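Local structure of erythromycin dehydratase (Saccharopolyspora erythraea, 3EL6) at residues S209-V214 and R268-P273; R201-K206 and L237-L242; V102-L107 and W147-T152; A114-S119 and V133-D138. The protein probably catalyses dehydration of beta-hydroxyacyl polyketide intermediates during erythromycin assembly, as a dehydratase domain built on a double hotdog fold. All blocks are in the same frame, centred on the assembly; numbering follows the deposited sequence.

Contact 1: residues S209-V214 and R268-P273. With SO4 (sulfate ion), chain B.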
loop_
_atom_site.group_PDB
_atom_site.type_symbol
_atom_site.label_atom_id
_atom_site.label_comp_id
_atom_site.label_asym_id
_atom_site.label_seq_id
_atom_site.Cartn_x
_atom_site.Cartn_y
_atom_site.Cartn_z
ATOM N N SER A 209 -28.150 31.805 11.103
ATOM C CA SER A 209 -26.736 31.822 10.656
ATOM C C SER A 209 -25.789 32.328 11.754
ATOM O O SER A 209 -26.151 33.236 12.511
ATOM C CB SER A 209 -26.596 32.723 9.454
ATOM O OG SER A 209 -27.321 32.147 8.368
ATOM N N VAL A 210 -24.583 31.763 11.814
ATOM C CA VAL A 210 -23.599 32.097 12.834
ATOM C C VAL A 210 -22.354 32.540 12.105
ATOM O O VAL A 210 -21.973 31.907 11.111
ATOM C CB VAL A 210 -23.282 30.836 13.680
ATOM C CG1 VAL A 210 -22.051 31.068 14.577
ATOM C CG2 VAL A 210 -24.510 30.394 14.488
ATOM N N TYR A 211 -21.704 33.628 12.555
ATOM C CA TYR A 211 -20.515 34.150 11.930
ATOM C C TYR A 211 -19.456 34.048 13.042
ATOM O O TYR A 211 -19.785 34.370 14.200
ATOM C CB TYR A 211 -20.719 35.622 11.570
ATOM C CG TYR A 211 -21.876 35.764 10.615
ATOM C CD1 TYR A 211 -21.659 35.837 9.251
ATOM C CD2 TYR A 211 -23.174 35.686 11.092
ATOM C CE1 TYR A 211 -22.755 35.897 8.355
ATOM C CE2 TYR A 211 -24.273 35.733 10.207
ATOM C CZ TYR A 211 -24.047 35.843 8.872
ATOM O OH TYR A 211 -25.147 35.878 8.032
ATOM N N ALA A 212 -18.225 33.627 12.748
ATOM C CA ALA A 212 -17.266 33.537 13.897
ATOM C C ALA A 212 -15.876 33.865 13.379
ATOM O O ALA A 212 -15.591 33.643 12.221
ATOM C CB ALA A 212 -17.300 32.136 14.539
ATOM N N GLU A 213 -14.999 34.409 14.238
ATOM C CA GLU A 213 -13.590 34.545 13.933
ATOM C C GLU A 213 -12.948 33.409 14.725
ATOM O O GLU A 213 -13.213 33.264 15.918
ATOM C CB GLU A 213 -13.076 35.887 14.468
ATOM C CG GLU A 213 -13.524 37.063 13.549
ATOM C CD GLU A 213 -13.156 38.423 14.101
ATOM O OE1 GLU A 213 -12.543 38.508 15.216
ATOM O OE2 GLU A 213 -13.507 39.410 13.407
ATOM N N VAL A 214 -12.083 32.634 14.065
ATOM C CA VAL A 214 -11.534 31.431 14.680
ATOM C C VAL A 214 -10.040 31.464 14.351
ATOM O O VAL A 214 -9.674 31.687 13.222
ATOM C CB VAL A 214 -12.190 30.194 14.088
ATOM C CG1 VAL A 214 -11.520 29.003 14.684
ATOM C CG2 VAL A 214 -13.703 30.159 14.397
ATOM N N ARG A 268 -12.338 33.255 9.035
ATOM C CA ARG A 268 -13.684 33.639 9.408
ATOM C C ARG A 268 -14.628 32.537 8.919
ATOM O O ARG A 268 -14.402 31.955 7.864
ATOM C CB ARG A 268 -14.044 34.957 8.708
ATOM C CG ARG A 268 -13.129 36.156 9.133
ATOM C CD ARG A 268 -13.299 37.440 8.257
ATOM N NE ARG A 268 -12.674 38.545 8.996
ATOM C CZ ARG A 268 -12.680 39.834 8.638
ATOM N NH1 ARG A 268 -13.263 40.236 7.517
ATOM N NH2 ARG A 268 -12.093 40.724 9.430
ATOM N N VAL A 269 -15.658 32.263 9.660
ATOM C CA VAL A 269 -16.544 31.137 9.357
ATOM C C VAL A 269 -17.980 31.664 9.295
ATOM O O VAL A 269 -18.426 32.416 10.178
ATOM C CB VAL A 269 -16.472 30.132 10.458
ATOM C CG1 VAL A 269 -17.384 28.912 10.160
ATOM C CG2 VAL A 269 -15.004 29.707 10.663
ATOM N N VAL A 270 -18.702 31.283 8.250
ATOM C CA VAL A 270 -20.154 31.481 8.244
ATOM C C VAL A 270 -20.801 30.095 8.259
ATOM O O VAL A 270 -20.503 29.253 7.356
ATOM C CB VAL A 270 -20.586 32.206 6.965
ATOM C CG1 VAL A 270 -22.105 32.364 6.994
ATOM C CG2 VAL A 270 -19.826 33.584 6.814
ATOM N N ALA A 271 -21.599 29.809 9.286
ATOM C CA ALA A 271 -22.259 28.510 9.396
ATOM C C ALA A 271 -23.736 28.747 9.114
ATOM O O ALA A 271 -24.361 29.617 9.725
ATOM C CB ALA A 271 -22.088 27.920 10.752
ATOM N N THR A 272 -24.290 27.983 8.175
ATOM C CA THR A 272 -25.710 28.123 7.815
ATOM C C THR A 272 -26.487 26.791 7.971
ATOM O O THR A 272 -25.947 25.711 7.716
ATOM C CB THR A 272 -25.834 28.758 6.395
ATOM O OG1 THR A 272 -25.043 28.017 5.466
ATOM C CG2 THR A 272 -25.201 30.110 6.368
ATOM N N PRO A 273 -27.755 26.846 8.415
ATOM C CA PRO A 273 -28.538 25.609 8.624
ATOM C C PRO A 273 -28.584 24.757 7.331
ATOM O O PRO A 273 -28.597 25.300 6.222
ATOM C CB PRO A 273 -29.957 26.148 8.960
ATOM C CG PRO A 273 -29.714 27.491 9.540
ATOM C CD PRO A 273 -28.567 28.055 8.698
HETATM S S SO4 B . -12.579 44.028 7.432
HETATM O O1 SO4 B . -12.343 43.723 8.846
HETATM O O2 SO4 B . -13.521 43.071 6.832
HETATM O O3 SO4 B . -13.122 45.388 7.320
HETATM O O4 SO4 B . -11.300 43.975 6.715
#
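Val269 binds strand 209-214 through both backbone and side chain. Val269 N donates to Ala212 O (2.9 Å) and Val269 O accepts from Ala212 N (2.8 Å), making a hydrogen-bonded antiparallel pair, repeated two residues further along by Val210 and Ala271. With CG1 anti to the backbone N (chi1 -179°), Val269 CG2 is left beside that N and meets Val214 CG2 at 4.0 Å, on a face that helix 227-235 covers with Leu229, Ala232 and Val233. Arg268 projects from the other face, alongside Glu213. Its chain is extended from CG to NE and presents the guanidinium edge to a sulfate ion, probably from the crystallisation liquor. Arg268 NH1 bonds to sulfate O2 (2.9 Å) and Arg268 NH2 to sulfate O1 (3.1 Å), both almost straight, which fixes the rotation of the group. Glu213 OE2, 4.4 Å from Arg268 NH2, lies well out of that plane and contributes charge alone; it is hydrogen-bonded to Trp169 NE1, and the Trp169 ring makes a cation-pi contact with Arg268. At the opposite end, Ser209 OG rests on Thr272 CG2 at 3.6 Å. The arrangement fits the hotdog fold, in which an antiparallel sheet wraps round a helix, here helix 227-235.

Contact 2: residues R201-K206 and L237-L242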
loop_
_atom_site.group_PDB
_atom_site.type_symbol
_atom_site.label_atom_id
_atom_site.label_comp_id
_atom_site.label_asym_id
_atom_site.label_seq_id
_atom_site.Cartn_x
_atom_site.Cartn_y
_atom_site.Cartn_z
ATOM N N ARG A 201 -12.903 33.088 18.738
ATOM C CA ARG A 201 -12.379 34.372 19.268
ATOM C C ARG A 201 -13.522 35.442 19.319
ATOM O O ARG A 201 -13.516 36.368 20.166
ATOM C CB ARG A 201 -11.242 34.891 18.413
ATOM C CG ARG A 201 -10.024 33.942 18.287
ATOM C CD ARG A 201 -9.306 33.650 19.657
ATOM N NE ARG A 201 -8.438 32.469 19.453
ATOM C CZ ARG A 201 -7.881 31.745 20.409
ATOM N NH1 ARG A 201 -7.926 32.167 21.675
ATOM N NH2 ARG A 201 -7.224 30.627 20.092
ATOM N N ALA A 202 -14.471 35.338 18.388
ATOM C CA ALA A 202 -15.634 36.271 18.363
ATOM C C ALA A 202 -16.763 35.613 17.583
ATOM O O ALA A 202 -16.484 34.758 16.725
ATOM C CB ALA A 202 -15.214 37.584 17.667
ATOM N N ALA A 203 -18.027 35.916 17.902
ATOM C CA ALA A 203 -19.103 35.308 17.141
ATOM C C ALA A 203 -20.320 36.249 17.123
ATOM O O ALA A 203 -20.503 37.085 18.042
ATOM C CB ALA A 203 -19.521 33.982 17.762
ATOM N N TRP A 204 -21.144 36.068 16.099
ATOM C CA TRP A 204 -22.353 36.901 15.880
ATOM C C TRP A 204 -23.404 36.001 15.254
ATOM O O TRP A 204 -23.048 34.977 14.652
ATOM C CB TRP A 204 -22.080 38.019 14.898
ATOM C CG TRP A 204 -21.035 39.030 15.318
ATOM C CD1 TRP A 204 -21.231 40.211 16.004
ATOM C CD2 TRP A 204 -19.623 38.969 15.011
ATOM N NE1 TRP A 204 -20.021 40.863 16.154
ATOM C CE2 TRP A 204 -19.023 40.134 15.554
ATOM C CE3 TRP A 204 -18.811 38.027 14.345
ATOM C CZ2 TRP A 204 -17.655 40.394 15.442
ATOM C CZ3 TRP A 204 -17.433 38.287 14.237
ATOM C CH2 TRP A 204 -16.880 39.466 14.780
ATOM N N ARG A 205 -24.680 36.386 15.333
ATOM C CA ARG A 205 -25.750 35.559 14.819
ATOM C C ARG A 205 -26.708 36.445 14.084
ATOM O O ARG A 205 -26.878 37.607 14.450
ATOM C CB ARG A 205 -26.463 34.899 15.981
ATOM C CG ARG A 205 -27.559 33.954 15.586
ATOM C CD ARG A 205 -27.725 32.855 16.632
ATOM N NE ARG A 205 -28.896 32.035 16.332
ATOM C CZ ARG A 205 -29.391 31.121 17.159
ATOM N NH1 ARG A 205 -28.799 30.911 18.328
ATOM N NH2 ARG A 205 -30.475 30.422 16.817
ATOM N N LYS A 206 -27.287 35.921 13.020
ATOM C CA LYS A 206 -28.351 36.588 12.281
ATOM C C LYS A 206 -29.325 35.483 11.839
ATOM O O LYS A 206 -28.920 34.563 11.135
ATOM C CB LYS A 206 -27.792 37.296 11.067
ATOM C CG LYS A 206 -28.868 38.129 10.369
ATOM C CD LYS A 206 -28.568 38.307 8.910
ATOM C CE LYS A 206 -27.344 39.162 8.700
ATOM N NZ LYS A 206 -27.071 39.245 7.231
ATOM N N LEU A 237 -20.940 25.159 15.242
ATOM C CA LEU A 237 -22.265 24.548 15.267
ATOM C C LEU A 237 -22.882 24.614 16.657
ATOM O O LEU A 237 -24.116 24.536 16.797
ATOM C CB LEU A 237 -22.238 23.082 14.792
ATOM C CG LEU A 237 -22.414 22.923 13.251
ATOM C CD1 LEU A 237 -21.363 23.621 12.467
ATOM C CD2 LEU A 237 -22.493 21.404 12.809
ATOM N N SER A 238 -22.051 24.740 17.691
ATOM C CA SER A 238 -22.566 24.844 19.045
ATOM C C SER A 238 -23.229 26.202 19.336
ATOM O O SER A 238 -23.958 26.333 20.327
ATOM C CB SER A 238 -21.468 24.558 20.078
ATOM O OG SER A 238 -20.587 25.682 20.219
ATOM N N LEU A 239 -23.006 27.187 18.477
ATOM C CA LEU A 239 -23.491 28.554 18.714
ATOM C C LEU A 239 -24.870 28.838 18.103
ATOM O O LEU A 239 -25.451 29.906 18.336
ATOM C CB LEU A 239 -22.493 29.570 18.159
ATOM C CG LEU A 239 -21.078 29.511 18.757
ATOM C CD1 LEU A 239 -20.162 30.526 18.074
ATOM C CD2 LEU A 239 -21.131 29.725 20.271
ATOM N N GLY A 240 -25.367 27.905 17.293
ATOM C CA GLY A 240 -26.598 28.129 16.536
ATOM C C GLY A 240 -27.753 27.365 17.150
ATOM O O GLY A 240 -27.657 26.883 18.291
ATOM N N ALA A 241 -28.838 27.236 16.392
ATOM C CA ALA A 241 -30.005 26.473 16.845
ATOM C C ALA A 241 -29.594 25.047 17.192
ATOM O O ALA A 241 -30.333 24.320 17.844
ATOM C CB ALA A 241 -31.089 26.466 15.780
ATOM N N LEU A 242 -28.406 24.633 16.766
ATOM C CA LEU A 242 -27.975 23.267 17.083
ATOM C C LEU A 242 -27.556 23.075 18.535
ATOM O O LEU A 242 -27.931 22.079 19.157
ATOM C CB LEU A 242 -26.871 22.778 16.129
ATOM C CG LEU A 242 -27.346 21.980 14.909
ATOM C CD1 LEU A 242 -28.397 22.748 14.141
ATOM C CD2 LEU A 242 -26.184 21.617 14.010
#
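Arg205 lays the flat of its guanidinium against the backbone of Gly240 and Ala241. With CG anti to the backbone N (chi1 -177°) and the chain extended as far as NE, the side chain reaches from its strand to the loop. There Ala241 N lies 3.6 Å from Arg205 NH2 and Gly240 C 3.9 Å from Arg205 NH1, both over one face of the group, while Gly240 CA is 4.0 Å above the plane toward its rim. Leu239 O comes obliquely, 3.5 Å from Arg205 NH1. The N-H groups are spent partly on the turn that follows the strand: NE is hydrogen-bonded to Asp207 O, and NH2 makes a salt bridge with Asp208 OD1. These bonds anchor the guanidinium and would help hold its face to the loop. Strand 200-206, which carries a classic beta bulge where Arg201 and Ala202 both face Glu213, lies between strand 209-215 and the short strand 175-176, near the end of the hotdog sheet, and the loop leaving helix 227-235 passes over it. Two positions before Arg205, and on the same side of the strand, Ala203 points its CB toward the loop and meets Leu239 CD1 at 3.5 Å. The leucine gets there by chi2 of 177°, which carries CD1 away from its own CA; the same side chain also touches Val210 and His182.

Contact 3: residues V102-L107 and W147-T152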
loop_
_atom_site.group_PDB
_atom_site.type_symbol
_atom_site.label_atom_id
_atom_site.label_comp_id
_atom_site.label_asym_id
_atom_site.label_seq_id
_atom_site.Cartn_x
_atom_site.Cartn_y
_atom_site.Cartn_z
ATOM N N VAL A 102 -17.204 9.651 6.820
ATOM C CA VAL A 102 -18.089 9.254 7.899
ATOM C C VAL A 102 -17.214 8.709 9.012
ATOM O O VAL A 102 -16.373 7.809 8.793
ATOM C CB VAL A 102 -19.073 8.183 7.424
ATOM C CG1 VAL A 102 -19.974 7.753 8.576
ATOM C CG2 VAL A 102 -19.895 8.759 6.303
ATOM N N LEU A 103 -17.354 9.300 10.182
ATOM C CA LEU A 103 -16.544 8.940 11.301
ATOM C C LEU A 103 -17.228 7.856 12.121
ATOM O O LEU A 103 -18.375 7.991 12.538
ATOM C CB LEU A 103 -16.290 10.204 12.130
ATOM C CG LEU A 103 -15.600 11.316 11.295
ATOM C CD1 LEU A 103 -15.798 12.700 11.877
ATOM C CD2 LEU A 103 -14.111 11.058 11.144
ATOM N N GLN A 104 -16.521 6.786 12.392
ATOM C CA GLN A 104 -17.052 5.805 13.302
ATOM C C GLN A 104 -16.556 6.186 14.693
ATOM O O GLN A 104 -16.270 7.357 14.993
ATOM C CB GLN A 104 -16.616 4.391 12.845
ATOM C CG GLN A 104 -17.492 3.847 11.660
ATOM C CD GLN A 104 -16.960 4.118 10.196
ATOM O OE1 GLN A 104 -17.621 4.803 9.402
ATOM N NE2 GLN A 104 -15.811 3.526 9.839
ATOM N N ARG A 105 -16.460 5.208 15.558
ATOM C CA ARG A 105 -15.820 5.376 16.835
ATOM C C ARG A 105 -14.665 6.371 16.837
ATOM O O ARG A 105 -13.717 6.261 16.038
ATOM C CB ARG A 105 -15.281 4.025 17.235
ATOM C CG ARG A 105 -15.016 3.175 16.006
ATOM C CD ARG A 105 -15.216 1.744 16.355
ATOM N NE ARG A 105 -14.218 1.371 17.349
ATOM C CZ ARG A 105 -12.943 1.241 17.027
ATOM N NH1 ARG A 105 -12.053 0.899 17.956
ATOM N NH2 ARG A 105 -12.585 1.460 15.752
ATOM N N PRO A 106 -14.744 7.353 17.728
ATOM C CA PRO A 106 -13.613 8.240 17.947
ATOM C C PRO A 106 -12.437 7.426 18.432
ATOM O O PRO A 106 -12.606 6.338 18.963
ATOM C CB PRO A 106 -14.109 9.210 19.030
ATOM C CG PRO A 106 -15.296 8.545 19.597
ATOM C CD PRO A 106 -15.928 7.805 18.450
ATOM N N LEU A 107 -11.249 7.907 18.156
ATOM C CA LEU A 107 -10.054 7.233 18.555
ATOM C C LEU A 107 -9.857 7.668 20.009
ATOM O O LEU A 107 -9.862 8.866 20.312
ATOM C CB LEU A 107 -8.923 7.758 17.688
ATOM C CG LEU A 107 -7.783 6.883 17.181
ATOM C CD1 LEU A 107 -6.811 7.663 16.294
ATOM C CD2 LEU A 107 -7.073 6.189 18.328
ATOM N N TRP A 147 -5.203 -3.170 14.076
ATOM C CA TRP A 147 -5.994 -2.161 13.371
ATOM C C TRP A 147 -7.469 -2.258 13.619
ATOM O O TRP A 147 -8.016 -3.363 13.649
ATOM C CB TRP A 147 -5.740 -2.270 11.865
ATOM C CG TRP A 147 -4.271 -2.102 11.483
ATOM C CD1 TRP A 147 -3.412 -3.041 10.950
ATOM C CD2 TRP A 147 -3.553 -0.878 11.526
ATOM N NE1 TRP A 147 -2.176 -2.455 10.671
ATOM C CE2 TRP A 147 -2.239 -1.133 11.057
ATOM C CE3 TRP A 147 -3.904 0.421 11.937
ATOM C CZ2 TRP A 147 -1.258 -0.122 10.978
ATOM C CZ3 TRP A 147 -2.937 1.396 11.900
ATOM C CH2 TRP A 147 -1.643 1.142 11.401
ATOM N N SER A 148 -8.115 -1.104 13.797
ATOM C CA SER A 148 -9.550 -0.996 13.832
ATOM C C SER A 148 -9.927 0.138 12.877
ATOM O O SER A 148 -9.205 1.112 12.795
ATOM C CB SER A 148 -10.030 -0.567 15.226
ATOM O OG SER A 148 -11.420 -0.849 15.317
ATOM N N GLN A 149 -11.073 0.031 12.231
ATOM C CA GLN A 149 -11.494 1.064 11.274
ATOM C C GLN A 149 -12.148 2.239 11.994
ATOM O O GLN A 149 -13.034 2.010 12.824
ATOM C CB GLN A 149 -12.488 0.521 10.268
ATOM C CG GLN A 149 -12.811 1.574 9.219
ATOM C CD GLN A 149 -13.620 1.042 8.115
ATOM O OE1 GLN A 149 -14.719 1.526 7.846
ATOM N NE2 GLN A 149 -13.080 0.062 7.421
ATOM N N HIS A 150 -11.709 3.474 11.726
ATOM C CA HIS A 150 -12.327 4.631 12.401
ATOM C C HIS A 150 -13.103 5.552 11.459
ATOM O O HIS A 150 -14.013 6.274 11.913
ATOM C CB HIS A 150 -11.298 5.443 13.184
ATOM C CG HIS A 150 -10.900 4.763 14.456
ATOM N ND1 HIS A 150 -11.584 4.944 15.639
ATOM C CD2 HIS A 150 -9.931 3.849 14.709
ATOM C CE1 HIS A 150 -11.049 4.165 16.573
ATOM N NE2 HIS A 150 -10.043 3.492 16.035
ATOM N N ALA A 151 -12.766 5.523 10.164
ATOM C CA ALA A 151 -13.498 6.384 9.209
ATOM C C ALA A 151 -13.435 5.773 7.819
ATOM O O ALA A 151 -12.502 5.041 7.516
ATOM C CB ALA A 151 -12.894 7.760 9.172
ATOM N N THR A 152 -14.360 6.192 6.965
ATOM C CA THR A 152 -14.317 5.822 5.568
ATOM C C THR A 152 -15.017 6.907 4.770
ATOM O O THR A 152 -15.943 7.574 5.271
ATOM C CB THR A 152 -15.020 4.461 5.312
ATOM O OG1 THR A 152 -14.777 4.067 3.953
ATOM C CG2 THR A 152 -16.515 4.585 5.526
HETATM O O HOH W 1 -13.568 7.830 14.219
#
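A classic beta bulge, with His150 and Ala151 both facing Val133, marks strand 148-156 where residues 102-107 leave its side. Val102 and Thr152 are still regularly paired, Val102 N donating to Thr152 O at 2.9 Å in an almost straight bond. Beyond them, Gln104 N reaches His150 O, and the chain then bends round the histidine ring. Leu107 CG sits over the centre of one face in a CH-pi contact, 4.3 Å from the His150 ring centroid and 11° off its normal. On the opposite face Arg105 NH2 stands 3.2 Å above the His150 ring plane, offset toward the rim, with guanidinium and ring planes 31° apart. His150 ND1 donates in its own ring plane to Arg105 O; the modelled 2.5 Å is so short that the exact length is doubtful. Arg105, bent at chi2 and chi3 to fold back over the ring, also sends a weak bond from Arg105 NH2 to Gln149 O (3.0 Å). Leu82 of helix 79-93 packs on Leu103, His150 and Ala151. Strand 148-156 runs between strands 97-103 and 129-137, and Leu103 carries the backbone bonding on to Phe252 of strand 251-259.

Contact 4: residues A114-S119 and V133-D138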
loop_
_atom_site.group_PDB
_atom_site.type_symbol
_atom_site.label_atom_id
_atom_site.label_comp_id
_atom_site.label_asym_id
_atom_site.label_seq_id
_atom_site.Cartn_x
_atom_site.Cartn_y
_atom_site.Cartn_z
ATOM N N ALA A 114 -1.003 6.345 19.171
ATOM C CA ALA A 114 -1.780 5.519 18.239
ATOM C C ALA A 114 -1.101 5.522 16.893
ATOM O O ALA A 114 -0.485 6.535 16.503
ATOM C CB ALA A 114 -3.220 6.073 18.129
ATOM N N LEU A 115 -1.123 4.379 16.192
ATOM C CA LEU A 115 -0.669 4.349 14.815
ATOM C C LEU A 115 -1.882 4.661 13.962
ATOM O O LEU A 115 -3.017 4.346 14.332
ATOM C CB LEU A 115 -0.116 2.940 14.457
ATOM C CG LEU A 115 1.127 2.547 15.218
ATOM C CD1 LEU A 115 1.390 1.018 15.186
ATOM C CD2 LEU A 115 2.269 3.272 14.602
ATOM N N LEU A 116 -1.635 5.224 12.784
ATOM C CA LEU A 116 -2.674 5.609 11.841
ATOM C C LEU A 116 -2.303 4.986 10.497
ATOM O O LEU A 116 -1.101 4.847 10.157
ATOM C CB LEU A 116 -2.626 7.131 11.606
ATOM C CG LEU A 116 -2.891 7.903 12.887
ATOM C CD1 LEU A 116 -2.447 9.405 12.651
ATOM C CD2 LEU A 116 -4.333 7.726 13.241
ATOM N N ARG A 117 -3.324 4.591 9.747
ATOM C CA ARG A 117 -3.083 4.052 8.386
ATOM C C ARG A 117 -4.250 4.471 7.505
ATOM O O ARG A 117 -5.425 4.245 7.852
ATOM C CB ARG A 117 -2.894 2.525 8.495
ATOM C CG ARG A 117 -2.802 1.742 7.154
ATOM C CD ARG A 117 -1.427 1.296 6.629
ATOM N NE ARG A 117 -0.223 1.252 7.437
ATOM C CZ ARG A 117 0.380 0.131 7.791
ATOM N NH1 ARG A 117 -0.169 -1.061 7.470
ATOM N NH2 ARG A 117 1.492 0.172 8.508
ATOM N N MET A 118 -3.967 5.149 6.381
ATOM C CA MET A 118 -5.006 5.520 5.443
ATOM C C MET A 118 -4.746 4.771 4.142
ATOM O O MET A 118 -3.605 4.661 3.741
ATOM C CB MET A 118 -4.990 7.033 5.142
ATOM C CG MET A 118 -5.476 7.884 6.267
ATOM S SD MET A 118 -5.503 9.531 5.588
ATOM C CE MET A 118 -3.744 9.910 5.423
ATOM N N SER A 119 -5.784 4.185 3.559
ATOM C CA SER A 119 -5.665 3.474 2.279
ATOM C C SER A 119 -6.579 4.138 1.290
ATOM O O SER A 119 -7.760 4.299 1.582
ATOM C CB SER A 119 -6.142 2.003 2.392
ATOM O OG SER A 119 -5.583 1.400 3.553
ATOM N N VAL A 133 -9.828 4.803 6.858
ATOM C CA VAL A 133 -8.863 5.213 7.848
ATOM C C VAL A 133 -8.884 4.252 9.024
ATOM O O VAL A 133 -9.941 4.042 9.603
ATOM C CB VAL A 133 -9.151 6.669 8.370
ATOM C CG1 VAL A 133 -8.005 7.113 9.301
ATOM C CG2 VAL A 133 -9.333 7.620 7.140
ATOM N N HIS A 134 -7.726 3.726 9.376
ATOM C CA HIS A 134 -7.591 2.764 10.482
ATOM C C HIS A 134 -6.640 3.312 11.514
ATOM O O HIS A 134 -5.720 4.103 11.218
ATOM C CB HIS A 134 -7.089 1.374 9.996
ATOM C CG HIS A 134 -8.110 0.588 9.203
ATOM N ND1 HIS A 134 -8.405 0.871 7.888
ATOM C CD2 HIS A 134 -8.875 -0.486 9.531
ATOM C CE1 HIS A 134 -9.344 0.045 7.457
ATOM N NE2 HIS A 134 -9.650 -0.786 8.439
ATOM N N ALA A 135 -6.798 2.831 12.744
ATOM C CA ALA A 135 -5.853 3.164 13.781
ATOM C C ALA A 135 -5.557 1.949 14.651
ATOM O O ALA A 135 -6.386 1.025 14.702
ATOM C CB ALA A 135 -6.481 4.252 14.674
ATOM N N ALA A 136 -4.452 1.991 15.389
ATOM C CA ALA A 136 -4.138 0.872 16.307
ATOM C C ALA A 136 -3.372 1.415 17.492
ATOM O O ALA A 136 -2.708 2.437 17.365
ATOM C CB ALA A 136 -3.285 -0.110 15.611
ATOM N N GLU A 137 -3.420 0.735 18.635
ATOM C CA GLU A 137 -2.483 1.073 19.713
ATOM C C GLU A 137 -1.064 0.936 19.206
ATOM O O GLU A 137 -0.725 -0.006 18.446
ATOM C CB GLU A 137 -2.678 0.123 20.907
ATOM C CG GLU A 137 -4.107 -0.006 21.332
ATOM C CD GLU A 137 -4.248 -0.419 22.793
ATOM O OE1 GLU A 137 -3.240 -0.882 23.380
ATOM O OE2 GLU A 137 -5.364 -0.256 23.359
ATOM N N ASP A 138 -0.194 1.855 19.628
ATOM C CA ASP A 138 1.184 1.856 19.144
ATOM C C ASP A 138 1.886 0.533 19.470
ATOM O O ASP A 138 1.701 -0.026 20.557
ATOM C CB ASP A 138 1.965 3.049 19.746
ATOM C CG ASP A 138 3.025 3.598 18.802
ATOM O OD1 ASP A 138 3.618 4.651 19.154
ATOM O OD2 ASP A 138 3.263 3.008 17.705
HETATM O O HOH W 2 -6.649 2.076 6.214
#
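Leu115 and Ala136, and two residues further on Arg117 and His134, are the hydrogen-bonded pairs of this antiparallel ladder. Leu115 N donates to Ala136 O at 2.8 Å, and Arg117 N to His134 O at 2.9 Å; each pair also returns a bond. Between these rungs, backbone carbonyls receive weaker CA-H...O contacts, such as Ala135 CA to Leu115 O at 3.1 Å. Apolar contacts occupy the face carrying Leu116, Met118, Val133 and Ala135. Met118 runs alongside Val133, and Met118 CG touches both methyls, with Val133 CG2 at 4.0 Å. Leu116 CD2 reaches Ala135 CB, and Leu85 of helix 79-93 lies against both Leu116 and Met118. The other face, which carries Leu115 and Ala136 as well as Arg117 and His134, is mixed. A water donates to Arg117 O (3.0 Å) and also bonds His134 ND1 (2.7 Å), so that this backbone carbonyl, already taking His134 N, is gripped twice. The Arg117 side chain turns from the hairpin toward the second subunit and donates from NH1 to Asp45 O there. Where the ladder ends, the Asp138 side chain lies across that of Leu115 and brings Asp138 OD2 to 3.3 Å from Leu115 CD2, an apolar neighbour for a carboxylate oxygen whose ion pair with Arg57 is long and weak. The chemistry thus divides the hairpin: an apolar side turned to the helix, as in hotdog folds, and a mixed side whose arginine takes part in joining the two subunits.

From the N terminus, residues 102-107 come first, and contact 3 closes their loop when the chain arrives at 147-152. Contact 4 is nested inside that loop, where 114-119 and 133-138 form a hairpin; the two contacts touch across strands 129-137 and 148-156. Further along, 201-206 opens contact 2 and 209-214 opens contact 1, but 237-242 closes contact 2 before 268-273 closes contact 1, so these loops cross. Their strands 200-206 and 209-215 are neighbours in the sheet, and their centres are about 7 Å apart. Contacts 1 and 3 have centres about 27 Å apart, on opposite sides of the chain's centre, consistent with the two halves of a double hotdog.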